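Local structure of aldose-aldose oxidoreductase (Caulobacter crescentus, 5A04) at residues A[14-24]-A[44-52]; A[245-253]-A[260-268]. The protein probably oxidises one aldose sugar and reduces another, using bound NADP(H) as the hydride carrier, and binds glucose beside the nicotinamide. All coordinates share one frame; numbering follows the deposited sequence.

Interaction 1. Residues A[14-24]-A[44-52]; sequences LGYYATRIIMP and KLKTYGEQY. With NDP (NADPH dihydro-nicotinamide-adenine-dinucleotide phosphate), chain G.
T19 of helix 16-22 and M23 just after it pack against Y48 and Y52 of helix 44-52, a side-by-side contact of two nearly parallel helices on one flank of the parallel sheet, with NADPH phosphates bound at its N-terminal end. The axes stay 12.7 Å apart at 19°, so large side chains bridge the gap. The T19 methyl CG2 sits over one face of the Y48 ring, 3.7 Å from its centroid, a CH-pi contact. T19 is turned this way by its hydroxyl: OG1 lies between backbone N and carbonyl carbon (chi1 59°), donates to G15 O and receives R20 NH1 in the guanidinium plane. One turn on, M23 bends at chi3 (64°) and packs its methyl CE 3.6 Å from Y52 CE2, its SD making an oblique Met-aromatic contact with the same ring; a water joins T19 O to Y52 OH. L37 of strand 32-38 touches both M23 and Y48. At the N-terminal end the straight K44 chain runs antiparallel to the L14 side chain, and NZ donates to L14 O from above the carbonyl plane. K44 NZ also lies 2.7 Å from O2X of the 2'-phosphate, a second bond. L14 N meets O3X, and the amides of Y16 and Y17 take the pyrophosphate oxygens O2A and O1N; the Y17 ring lays one face over the nicotinamide. Bare G15 lets the cofactor come close, as in the glycine-rich turn of an NADP(H)-binding Rossmann fold.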
loop_
_atom_site.group_PDB
_atom_site.type_symbol
_atom_site.label_atom_id
_atom_site.label_comp_id
_atom_site.label_asym_id
_atom_site.label_seq_id
_atom_site.Cartn_x
_atom_site.Cartn_y
_atom_site.Cartn_z
ATOM N N LEU A 14 -13.991 32.014 -5.138
ATOM C CA LEU A 14 -15.250 31.485 -4.601
ATOM C C LEU A 14 -15.726 30.258 -5.398
ATOM O O LEU A 14 -16.797 30.252 -6.039
ATOM C CB LEU A 14 -16.313 32.592 -4.571
ATOM C CG LEU A 14 -15.906 33.856 -3.789
ATOM C CD1 LEU A 14 -17.041 34.881 -3.714
ATOM C CD2 LEU A 14 -15.393 33.522 -2.370
ATOM N N GLY A 15 -14.914 29.207 -5.343
ATOM C CA GLY A 15 -15.235 27.950 -5.989
ATOM C C GLY A 15 -15.818 26.948 -5.015
ATOM O O GLY A 15 -16.335 27.328 -3.969
ATOM N N TYR A 16 -15.756 25.664 -5.371
ATOM C CA TYR A 16 -16.371 24.612 -4.562
ATOM C C TYR A 16 -15.864 24.582 -3.128
ATOM O O TYR A 16 -16.646 24.623 -2.186
ATOM C CB TYR A 16 -16.141 23.246 -5.197
ATOM C CG TYR A 16 -16.646 22.127 -4.322
ATOM C CD1 TYR A 16 -17.995 21.839 -4.259
ATOM C CD2 TYR A 16 -15.772 21.380 -3.534
ATOM C CE1 TYR A 16 -18.477 20.823 -3.447
ATOM C CE2 TYR A 16 -16.243 20.360 -2.719
ATOM C CZ TYR A 16 -17.595 20.089 -2.686
ATOM O OH TYR A 16 -18.073 19.076 -1.876
ATOM N N TYR A 17 -14.553 24.500 -2.944
ATOM C CA TYR A 17 -14.049 24.337 -1.583
ATOM C C TYR A 17 -14.353 25.568 -0.739
ATOM O O TYR A 17 -14.784 25.460 0.421
ATOM C CB TYR A 17 -12.543 24.053 -1.596
ATOM C CG TYR A 17 -12.019 23.567 -0.262
ATOM C CD1 TYR A 17 -12.484 22.380 0.291
ATOM C CD2 TYR A 17 -11.050 24.282 0.430
ATOM C CE1 TYR A 17 -11.983 21.912 1.505
ATOM C CE2 TYR A 17 -10.550 23.832 1.646
ATOM C CZ TYR A 17 -11.030 22.646 2.176
ATOM O OH TYR A 17 -10.543 22.206 3.377
ATOM N N ALA A 18 -14.154 26.741 -1.332
ATOM C CA ALA A 18 -14.426 27.995 -0.628
ATOM C C ALA A 18 -15.883 28.076 -0.182
ATOM O O ALA A 18 -16.152 28.343 0.984
ATOM C CB ALA A 18 -14.099 29.197 -1.509
ATOM N N THR A 19 -16.815 27.834 -1.104
ATOM C CA THR A 19 -18.226 28.132 -0.824
ATOM C C THR A 19 -18.985 26.992 -0.151
ATOM O O THR A 19 -19.841 27.235 0.703
ATOM C CB THR A 19 -18.989 28.535 -2.120
ATOM O OG1 THR A 19 -18.917 27.483 -3.087
ATOM C CG2 THR A 19 -18.391 29.802 -2.717
ATOM N N ARG A 20 -18.689 25.755 -0.532
ATOM C CA ARG A 20 -19.387 24.597 0.026
ATOM C C ARG A 20 -18.782 24.119 1.333
ATOM O O ARG A 20 -19.501 23.644 2.212
ATOM C CB ARG A 20 -19.401 23.434 -0.968
ATOM C CG ARG A 20 -20.557 23.455 -1.958
ATOM C CD ARG A 20 -20.518 24.657 -2.892
ATOM N NE ARG A 20 -21.461 24.490 -3.999
ATOM C CZ ARG A 20 -21.680 25.401 -4.942
ATOM N NH1 ARG A 20 -21.022 26.553 -4.916
ATOM N NH2 ARG A 20 -22.557 25.161 -5.912
ATOM N N ILE A 21 -17.462 24.238 1.471
ATOM C CA ILE A 21 -16.795 23.628 2.610
ATOM C C ILE A 21 -16.303 24.656 3.637
ATOM O O ILE A 21 -16.650 24.580 4.814
ATOM C CB ILE A 21 -15.618 22.752 2.150
ATOM C CG1 ILE A 21 -16.066 21.801 1.036
ATOM C CG2 ILE A 21 -15.053 21.984 3.331
ATOM C CD1 ILE A 21 -17.184 20.822 1.471
ATOM N N ILE A 22 -15.491 25.620 3.212
ATOM C CA ILE A 22 -14.893 26.544 4.175
ATOM C C ILE A 22 -15.874 27.599 4.728
ATOM O O ILE A 22 -16.003 27.765 5.946
ATOM C CB ILE A 22 -13.676 27.272 3.555
ATOM C CG1 ILE A 22 -12.544 26.272 3.255
ATOM C CG2 ILE A 22 -13.168 28.376 4.493
ATOM C CD1 ILE A 22 -12.049 25.467 4.467
ATOM N N MET A 23 -16.557 28.329 3.856
ATOM C CA MET A 23 -17.305 29.488 4.341
ATOM C C MET A 23 -18.405 29.139 5.373
ATOM O O MET A 23 -18.584 29.889 6.334
ATOM C CB MET A 23 -17.876 30.277 3.157
ATOM C CG MET A 23 -16.795 31.198 2.531
ATOM S SD MET A 23 -17.198 31.759 0.874
ATOM C CE MET A 23 -18.655 32.750 1.168
ATOM N N PRO A 24 -19.112 28.004 5.207
ATOM C CA PRO A 24 -20.086 27.682 6.263
ATOM C C PRO A 24 -19.454 27.396 7.620
ATOM O O PRO A 24 -20.135 27.496 8.637
ATOM C CB PRO A 24 -20.771 26.421 5.729
ATOM C CG PRO A 24 -20.657 26.537 4.254
ATOM C CD PRO A 24 -19.275 27.120 4.038
ATOM N N LYS A 44 -21.056 36.126 -8.105
ATOM C CA LYS A 44 -20.733 35.427 -6.857
ATOM C C LYS A 44 -20.573 36.400 -5.689
ATOM O O LYS A 44 -20.949 36.100 -4.557
ATOM C CB LYS A 44 -19.453 34.596 -7.015
ATOM C CG LYS A 44 -19.621 33.344 -7.849
ATOM C CD LYS A 44 -18.323 32.536 -7.860
ATOM C CE LYS A 44 -18.370 31.437 -8.889
ATOM N NZ LYS A 44 -17.069 30.688 -8.943
ATOM N N LEU A 45 -20.001 37.567 -5.959
ATOM C CA LEU A 45 -19.862 38.574 -4.920
ATOM C C LEU A 45 -21.243 39.013 -4.429
ATOM O O LEU A 45 -21.452 39.234 -3.236
ATOM C CB LEU A 45 -19.071 39.777 -5.435
ATOM C CG LEU A 45 -17.596 39.512 -5.728
ATOM C CD1 LEU A 45 -16.974 40.740 -6.409
ATOM C CD2 LEU A 45 -16.860 39.188 -4.429
ATOM N N LYS A 46 -22.186 39.121 -5.353
ATOM C CA LYS A 46 -23.548 39.498 -4.990
ATOM C C LYS A 46 -24.196 38.383 -4.182
ATOM O O LYS A 46 -24.692 38.603 -3.073
ATOM C CB LYS A 46 -24.374 39.801 -6.244
ATOM C CG LYS A 46 -25.847 40.069 -5.950
ATOM C CD LYS A 46 -26.627 40.308 -7.235
ATOM C CE LYS A 46 -28.120 40.419 -6.971
ATOM N NZ LYS A 46 -28.877 40.471 -8.253
ATOM N N THR A 47 -24.164 37.181 -4.744
ATOM C CA THR A 47 -24.805 36.015 -4.146
ATOM C C THR A 47 -24.297 35.732 -2.734
ATOM O O THR A 47 -25.080 35.628 -1.783
ATOM C CB THR A 47 -24.587 34.771 -5.025
ATOM O OG1 THR A 47 -25.331 34.919 -6.240
ATOM C CG2 THR A 47 -25.060 33.513 -4.304
ATOM N N TYR A 48 -22.981 35.610 -2.586
ATOM C CA TYR A 48 -22.430 35.254 -1.285
ATOM C C TYR A 48 -22.313 36.452 -0.367
ATOM O O TYR A 48 -22.341 36.308 0.856
ATOM C CB TYR A 48 -21.073 34.566 -1.461
ATOM C CG TYR A 48 -21.225 33.242 -2.148
ATOM C CD1 TYR A 48 -21.754 32.151 -1.469
ATOM C CD2 TYR A 48 -20.893 33.088 -3.487
ATOM C CE1 TYR A 48 -21.921 30.940 -2.095
ATOM C CE2 TYR A 48 -21.058 31.873 -4.128
ATOM C CZ TYR A 48 -21.576 30.807 -3.421
ATOM O OH TYR A 48 -21.747 29.599 -4.044
ATOM N N GLY A 49 -22.167 37.637 -0.951
ATOM C CA GLY A 49 -22.145 38.859 -0.167
ATOM C C GLY A 49 -23.475 39.030 0.544
ATOM O O GLY A 49 -23.533 39.389 1.721
ATOM N N GLU A 50 -24.550 38.761 -0.182
ATOM C CA GLU A 50 -25.886 38.871 0.397
ATOM C C GLU A 50 -26.144 37.773 1.424
ATOM O O GLU A 50 -26.648 38.045 2.511
ATOM C CB GLU A 50 -26.939 38.842 -0.708
ATOM C CG GLU A 50 -27.051 40.172 -1.435
ATOM C CD GLU A 50 -27.973 40.119 -2.640
ATOM O OE1 GLU A 50 -28.668 39.094 -2.822
ATOM O OE2 GLU A 50 -27.991 41.102 -3.413
ATOM N N GLN A 51 -25.790 36.536 1.095
ATOM C CA GLN A 51 -25.979 35.434 2.035
ATOM C C GLN A 51 -25.234 35.649 3.356
ATOM O O GLN A 51 -25.784 35.401 4.436
ATOM C CB GLN A 51 -25.545 34.100 1.407
ATOM C CG GLN A 51 -25.686 32.912 2.374
ATOM C CD GLN A 51 -25.347 31.574 1.746
ATOM O OE1 GLN A 51 -24.946 31.499 0.586
ATOM N NE2 GLN A 51 -25.526 30.500 2.512
ATOM N N TYR A 52 -23.990 36.122 3.285
ATOM C CA TYR A 52 -23.155 36.193 4.477
ATOM C C TYR A 52 -23.080 37.579 5.112
ATOM O O TYR A 52 -22.375 37.772 6.099
ATOM C CB TYR A 52 -21.737 35.694 4.152
ATOM C CG TYR A 52 -21.668 34.194 4.028
ATOM C CD1 TYR A 52 -21.435 33.399 5.148
ATOM C CD2 TYR A 52 -21.873 33.562 2.804
ATOM C CE1 TYR A 52 -21.380 32.018 5.054
ATOM C CE2 TYR A 52 -21.824 32.173 2.701
ATOM C CZ TYR A 52 -21.585 31.410 3.839
ATOM O OH TYR A 52 -21.532 30.036 3.752
HETATM P PA NDP G . -12.972 25.251 -8.066
HETATM O O1A NDP G . -12.677 25.146 -9.522
HETATM O O2A NDP G . -14.227 24.617 -7.533
HETATM O O5B NDP G . -12.966 26.826 -7.593
HETATM C C5B NDP G . -11.812 27.446 -8.083
HETATM C C4B NDP G . -12.114 28.950 -8.026
HETATM O O4B NDP G . -10.922 29.716 -8.207
HETATM C C3B NDP G . -13.077 29.332 -9.175
HETATM O O3B NDP G . -14.407 29.147 -8.806
HETATM C C2B NDP G . -12.819 30.841 -9.270
HETATM O O2B NDP G . -13.440 31.516 -8.340
HETATM C C1B NDP G . -11.278 30.904 -8.886
HETATM N N9A NDP G . -10.418 31.085 -10.059
HETATM C C8A NDP G . -9.553 32.147 -10.304
HETATM N N7A NDP G . -8.914 32.044 -11.485
HETATM C C5A NDP G . -9.392 30.851 -12.036
HETATM C C6A NDP G . -9.107 30.189 -13.244
HETATM N N6A NDP G . -8.203 30.726 -14.133
HETATM N N1A NDP G . -9.712 29.006 -13.571
HETATM C C2A NDP G . -10.606 28.529 -12.627
HETATM N N3A NDP G . -10.969 29.038 -11.445
HETATM C C4A NDP G . -10.339 30.231 -11.163
HETATM O O3 NDP G . -11.629 24.518 -7.423
HETATM P PN NDP G . -11.758 23.978 -5.892
HETATM O O1N NDP G . -12.332 24.971 -4.966
HETATM O O2N NDP G . -12.014 22.489 -5.814
HETATM O O5D NDP G . -10.047 23.966 -5.488
HETATM C C5D NDP G . -9.493 25.249 -5.390
HETATM C C4D NDP G . -8.220 25.126 -4.506
HETATM O O4D NDP G . -8.598 24.506 -3.239
HETATM C C3D NDP G . -7.154 24.162 -5.150
HETATM O O3D NDP G . -5.828 24.620 -4.827
HETATM C C2D NDP G . -7.407 22.836 -4.447
HETATM O O2D NDP G . -6.226 22.063 -4.318
HETATM C C1D NDP G . -7.829 23.345 -3.024
HETATM N N1N NDP G . -8.720 22.376 -2.382
HETATM C C2N NDP G . -8.438 21.914 -1.106
HETATM C C3N NDP G . -9.294 21.031 -0.512
HETATM C C7N NDP G . -8.998 20.537 0.832
HETATM O O7N NDP G . -9.647 19.612 1.353
HETATM N N7N NDP G . -7.965 21.126 1.555
HETATM C C4N NDP G . -10.529 20.538 -1.183
HETATM C C5N NDP G . -10.716 21.055 -2.547
HETATM C C6N NDP G . -9.860 21.922 -3.084
HETATM P P2B NDP G . -14.148 33.025 -8.778
HETATM O O1X NDP G . -12.958 33.715 -9.405
HETATM O O2X NDP G . -15.208 32.532 -9.714
HETATM O O3X NDP G . -14.615 33.566 -7.428
HETATM O O HOH W 1 -21.575 29.192 1.300
#

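Interaction 2. Residues A[245-253]-A[260-268]. With NDP (NADPH dihydro-nicotinamide-adenine-dinucleotide phosphate), chain G.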
loop_
_atom_site.group_PDB
_atom_site.type_symbol
_atom_site.label_atom_id
_atom_site.label_comp_id
_atom_site.label_asym_id
_atom_site.label_seq_id
_atom_site.Cartn_x
_atom_site.Cartn_y
_atom_site.Cartn_z
ATOM N N VAL A 245 -8.968 5.750 -9.544
ATOM C CA VAL A 245 -9.593 4.900 -8.520
ATOM C C VAL A 245 -9.942 5.735 -7.303
ATOM O O VAL A 245 -9.397 6.817 -7.114
ATOM C CB VAL A 245 -8.687 3.728 -8.060
ATOM C CG1 VAL A 245 -8.353 2.801 -9.211
ATOM C CG2 VAL A 245 -7.415 4.245 -7.395
ATOM N N ASN A 246 -10.841 5.227 -6.467
ATOM C CA ASN A 246 -11.149 5.894 -5.206
ATOM C C ASN A 246 -10.483 5.209 -4.016
ATOM O O ASN A 246 -10.664 4.013 -3.785
ATOM C CB ASN A 246 -12.662 5.948 -4.982
ATOM C CG ASN A 246 -13.365 6.781 -6.029
ATOM O OD1 ASN A 246 -13.154 7.993 -6.116
ATOM N ND2 ASN A 246 -14.203 6.136 -6.833
ATOM N N CYS A 247 -9.709 5.978 -3.261
ATOM C CA CYS A 247 -9.083 5.476 -2.058
ATOM C C CYS A 247 -8.721 6.632 -1.161
ATOM O O CYS A 247 -8.419 7.727 -1.629
ATOM C CB CYS A 247 -7.829 4.660 -2.374
ATOM S SG CYS A 247 -6.691 5.449 -3.567
ATOM N N ASN A 248 -8.728 6.377 0.132
ATOM C CA ASN A 248 -8.394 7.419 1.082
ATOM C C ASN A 248 -8.107 6.770 2.401
ATOM O O ASN A 248 -9.020 6.520 3.185
ATOM C CB ASN A 248 -9.534 8.437 1.222
ATOM C CG ASN A 248 -9.110 9.669 2.016
ATOM O OD1 ASN A 248 -8.581 9.557 3.113
ATOM N ND2 ASN A 248 -9.295 10.846 1.433
ATOM N N ARG A 249 -6.839 6.491 2.663
ATOM C CA ARG A 249 -6.535 5.686 3.835
ATOM C C ARG A 249 -5.068 5.705 4.170
ATOM O O ARG A 249 -4.226 6.000 3.320
ATOM C CB ARG A 249 -6.977 4.235 3.595
ATOM C CG ARG A 249 -6.224 3.549 2.442
ATOM C CD ARG A 249 -6.780 2.147 2.184
ATOM N NE ARG A 249 -5.882 1.365 1.334
ATOM C CZ ARG A 249 -5.699 0.052 1.446
ATOM N NH1 ARG A 249 -6.367 -0.644 2.362
ATOM N NH2 ARG A 249 -4.849 -0.568 0.632
ATOM N N TYR A 250 -4.761 5.385 5.418
ATOM C CA TYR A 250 -3.402 4.982 5.732
ATOM C C TYR A 250 -3.353 4.001 6.877
ATOM O O TYR A 250 -4.261 3.962 7.714
ATOM C CB TYR A 250 -2.506 6.199 6.025
ATOM C CG TYR A 250 -2.838 7.122 7.186
ATOM C CD1 TYR A 250 -2.703 6.713 8.515
ATOM C CD2 TYR A 250 -3.197 8.445 6.943
ATOM C CE1 TYR A 250 -2.956 7.597 9.566
ATOM C CE2 TYR A 250 -3.447 9.327 7.980
ATOM C CZ TYR A 250 -3.317 8.901 9.284
ATOM O OH TYR A 250 -3.551 9.812 10.303
ATOM N N ARG A 251 -2.303 3.172 6.873
ATOM C CA ARG A 251 -1.964 2.340 8.018
ATOM C C ARG A 251 -0.499 2.574 8.355
ATOM O O ARG A 251 0.356 2.528 7.463
ATOM C CB ARG A 251 -2.201 0.849 7.745
ATOM C CG ARG A 251 -1.821 0.002 8.963
ATOM C CD ARG A 251 -1.887 -1.486 8.704
ATOM N NE ARG A 251 -3.245 -1.938 8.425
ATOM C CZ ARG A 251 -3.587 -3.215 8.297
ATOM N NH1 ARG A 251 -2.667 -4.171 8.411
ATOM N NH2 ARG A 251 -4.846 -3.538 8.046
ATOM N N VAL A 252 -0.212 2.855 9.622
ATOM C CA VAL A 252 1.166 2.966 10.081
ATOM C C VAL A 252 1.424 1.788 11.028
ATOM O O VAL A 252 0.598 1.483 11.892
ATOM C CB VAL A 252 1.448 4.348 10.753
ATOM C CG1 VAL A 252 0.384 4.703 11.798
ATOM C CG2 VAL A 252 2.871 4.408 11.346
ATOM N N SER A 253 2.544 1.095 10.815
ATOM C CA SER A 253 2.851 -0.129 11.562
ATOM C C SER A 253 4.267 -0.124 12.126
ATOM O O SER A 253 5.206 0.368 11.488
ATOM C CB SER A 253 2.695 -1.374 10.678
ATOM O OG SER A 253 1.493 -1.373 9.933
ATOM N N GLU A 260 -4.746 2.290 11.690
ATOM C CA GLU A 260 -5.145 2.741 10.365
ATOM C C GLU A 260 -6.398 3.590 10.445
ATOM O O GLU A 260 -7.176 3.472 11.398
ATOM C CB GLU A 260 -5.386 1.551 9.437
ATOM C CG GLU A 260 -6.631 0.724 9.792
ATOM C CD GLU A 260 -6.792 -0.504 8.900
ATOM O OE1 GLU A 260 -5.898 -0.779 8.057
ATOM O OE2 GLU A 260 -7.818 -1.204 9.052
ATOM N N ILE A 261 -6.581 4.442 9.444
ATOM C CA ILE A 261 -7.797 5.237 9.294
ATOM C C ILE A 261 -8.265 5.081 7.864
ATOM O O ILE A 261 -7.466 5.202 6.925
ATOM C CB ILE A 261 -7.578 6.743 9.606
ATOM C CG1 ILE A 261 -6.619 6.929 10.776
ATOM C CG2 ILE A 261 -8.925 7.442 9.888
ATOM C CD1 ILE A 261 -6.330 8.402 11.095
ATOM N N ASP A 262 -9.552 4.794 7.692
ATOM C CA ASP A 262 -10.140 4.619 6.364
ATOM C C ASP A 262 -11.646 4.888 6.443
ATOM O O ASP A 262 -12.382 4.083 7.008
ATOM C CB ASP A 262 -9.858 3.203 5.851
ATOM C CG ASP A 262 -10.327 2.975 4.426
ATOM O OD1 ASP A 262 -10.852 3.908 3.775
ATOM O OD2 ASP A 262 -10.156 1.832 3.949
ATOM N N PRO A 263 -12.109 6.024 5.894
ATOM C CA PRO A 263 -11.333 7.067 5.206
ATOM C C PRO A 263 -10.462 7.868 6.177
ATOM O O PRO A 263 -10.823 8.019 7.336
ATOM C CB PRO A 263 -12.419 7.961 4.600
ATOM C CG PRO A 263 -13.558 7.845 5.582
ATOM C CD PRO A 263 -13.536 6.390 6.010
ATOM N N ALA A 264 -9.332 8.374 5.707
ATOM C CA ALA A 264 -8.377 9.045 6.586
ATOM C C ALA A 264 -8.460 10.577 6.535
ATOM O O ALA A 264 -8.385 11.244 7.568
ATOM C CB ALA A 264 -6.945 8.594 6.241
ATOM N N THR A 265 -8.598 11.142 5.338
ATOM C CA THR A 265 -8.435 12.600 5.185
ATOM C C THR A 265 -9.632 13.207 4.458
ATOM O O THR A 265 -9.547 14.253 3.811
ATOM C CB THR A 265 -7.126 12.929 4.432
ATOM O OG1 THR A 265 -7.177 12.355 3.130
ATOM C CG2 THR A 265 -5.910 12.361 5.189
ATOM N N SER A 266 -10.759 12.527 4.579
ATOM C CA SER A 266 -12.011 12.998 4.000
ATOM C C SER A 266 -12.590 14.155 4.817
ATOM O O SER A 266 -12.095 14.463 5.896
ATOM C CB SER A 266 -12.997 11.845 3.937
ATOM O OG SER A 266 -13.068 11.213 5.199
ATOM N N TYR A 267 -13.631 14.801 4.301
ATOM C CA TYR A 267 -14.253 15.924 5.016
ATOM C C TYR A 267 -14.920 15.446 6.309
ATOM O O TYR A 267 -14.943 16.152 7.320
ATOM C CB TYR A 267 -15.281 16.634 4.121
ATOM C CG TYR A 267 -14.735 17.217 2.826
ATOM C CD1 TYR A 267 -13.410 17.644 2.720
ATOM C CD2 TYR A 267 -15.555 17.360 1.709
ATOM C CE1 TYR A 267 -12.924 18.186 1.538
ATOM C CE2 TYR A 267 -15.070 17.898 0.520
ATOM C CZ TYR A 267 -13.752 18.304 0.441
ATOM O OH TYR A 267 -13.262 18.839 -0.732
ATOM N N GLN A 268 -15.481 14.239 6.260
ATOM C CA GLN A 268 -16.053 13.597 7.430
ATOM C C GLN A 268 -16.021 12.082 7.245
ATOM O O GLN A 268 -15.625 11.580 6.191
ATOM C CB GLN A 268 -17.494 14.071 7.656
ATOM C CG GLN A 268 -18.371 13.944 6.414
ATOM C CD GLN A 268 -19.760 14.549 6.606
ATOM O OE1 GLN A 268 -20.105 15.021 7.692
ATOM N NE2 GLN A 268 -20.559 14.539 5.545
HETATM P PA NDP G . -12.972 25.251 -8.066
HETATM O O1A NDP G . -12.677 25.146 -9.522
HETATM O O2A NDP G . -14.227 24.617 -7.533
HETATM O O5B NDP G . -12.966 26.826 -7.593
HETATM C C5B NDP G . -11.812 27.446 -8.083
HETATM C C4B NDP G . -12.114 28.950 -8.026
HETATM O O4B NDP G . -10.922 29.716 -8.207
HETATM C C3B NDP G . -13.077 29.332 -9.175
HETATM O O3B NDP G . -14.407 29.147 -8.806
HETATM C C2B NDP G . -12.819 30.841 -9.270
HETATM O O2B NDP G . -13.440 31.516 -8.340
HETATM C C1B NDP G . -11.278 30.904 -8.886
HETATM N N9A NDP G . -10.418 31.085 -10.059
HETATM C C8A NDP G . -9.553 32.147 -10.304
HETATM N N7A NDP G . -8.914 32.044 -11.485
HETATM C C5A NDP G . -9.392 30.851 -12.036
HETATM C C6A NDP G . -9.107 30.189 -13.244
HETATM N N6A NDP G . -8.203 30.726 -14.133
HETATM N N1A NDP G . -9.712 29.006 -13.571
HETATM C C2A NDP G . -10.606 28.529 -12.627
HETATM N N3A NDP G . -10.969 29.038 -11.445
HETATM C C4A NDP G . -10.339 30.231 -11.163
HETATM O O3 NDP G . -11.629 24.518 -7.423
HETATM P PN NDP G . -11.758 23.978 -5.892
HETATM O O1N NDP G . -12.332 24.971 -4.966
HETATM O O2N NDP G . -12.014 22.489 -5.814
HETATM O O5D NDP G . -10.047 23.966 -5.488
HETATM C C5D NDP G . -9.493 25.249 -5.390
HETATM C C4D NDP G . -8.220 25.126 -4.506
HETATM O O4D NDP G . -8.598 24.506 -3.239
HETATM C C3D NDP G . -7.154 24.162 -5.150
HETATM O O3D NDP G . -5.828 24.620 -4.827
HETATM C C2D NDP G . -7.407 22.836 -4.447
HETATM O O2D NDP G . -6.226 22.063 -4.318
HETATM C C1D NDP G . -7.829 23.345 -3.024
HETATM N N1N NDP G . -8.720 22.376 -2.382
HETATM C C2N NDP G . -8.438 21.914 -1.106
HETATM C C3N NDP G . -9.294 21.031 -0.512
HETATM C C7N NDP G . -8.998 20.537 0.832
HETATM O O7N NDP G . -9.647 19.612 1.353
HETATM N N7N NDP G . -7.965 21.126 1.555
HETATM C C4N NDP G . -10.529 20.538 -1.183
HETATM C C5N NDP G . -10.716 21.055 -2.547
HETATM C C6N NDP G . -9.860 21.922 -3.084
HETATM P P2B NDP G . -14.148 33.025 -8.778
HETATM O O1X NDP G . -12.958 33.715 -9.405
HETATM O O2X NDP G . -15.208 32.532 -9.714
HETATM O O3X NDP G . -14.615 33.566 -7.428
HETATM O O HOH W 2 -10.173 3.941 1.012
HETATM O O HOH W 3 -8.166 0.248 4.653
#
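N248 meets the turn 264-265 with its side-chain amide. CG stands anti to the backbone N (chi1 -170°), which carries OD1 to the backbone amides of T265, at 2.7 Å, and A264, at 2.9 Å; both arrive from the same face of the amide plane. T265 OG1 lies close too, but it is also hydrogen-bonded to H161, and T265 itself lines the glucose pocket. The main chain of N248 adds a weak bond from A264 N to its O and a CA-H...O contact from P263, whose preceding peptide is cis, while a water links N248 N to D262 OD1. Next comes R249, which with N248 forms a classic beta bulge opposite D160 of strand 156-162 and sends its guanidinium on to a salt bridge with that aspartate. A water in the guanidinium plane connects R249 NH1 to D262 OD2. Y250 and I261 are a hydrogen-bonded antiparallel pair of the hairpin 247-254/257-261 in the large mixed sheet of the C-terminal domain, with Y250 N to I261 O at 3.1 Å and I261 N to Y250 O at 2.9 Å. Both side chains project to the same face, the isoleucine running beside the tyrosine: I261 CD1 comes 3.6 Å from Y250 CZ, and A264 CB touches the ring at CD2. R251 stands opposite E260 as a non-hydrogen-bonded pair. Bent at chi3 (-65°), it turns side-on, NE and NH2 both gripping OE1 in the guanidinium plane but from above the carboxylate plane, the two planes being 52° apart. Further partners hold the polar ends: N139 for Y250 OH, R273 for E260 OE2, and a reciprocal salt bridge across the dimer between R251 NH2 of each subunit and D262 OD2 of the other.

In the fold
From the N terminus, interaction 1 comes first: 14-24 follows strand 7-12, and after strand 32-38 the chain returns along helix 42-52, closing a loop of 19 residues within the Rossmann domain. The rest of that sheet and the first strands of the C-terminal domain pass before interaction 2 closes a much shorter loop, the hairpin of strands 247-254 and 257-261, with the loop that follows it. The two are in series, neither nested nor crossed, with centres 28 Å apart. They still meet where Y267, past the hairpin, touches the first helix: its CE2 is 3.7 Å from I21 CD1. Y17 and Y267 both reach the nicotinamide ring, which thus lies between the two domains, beside the glucose.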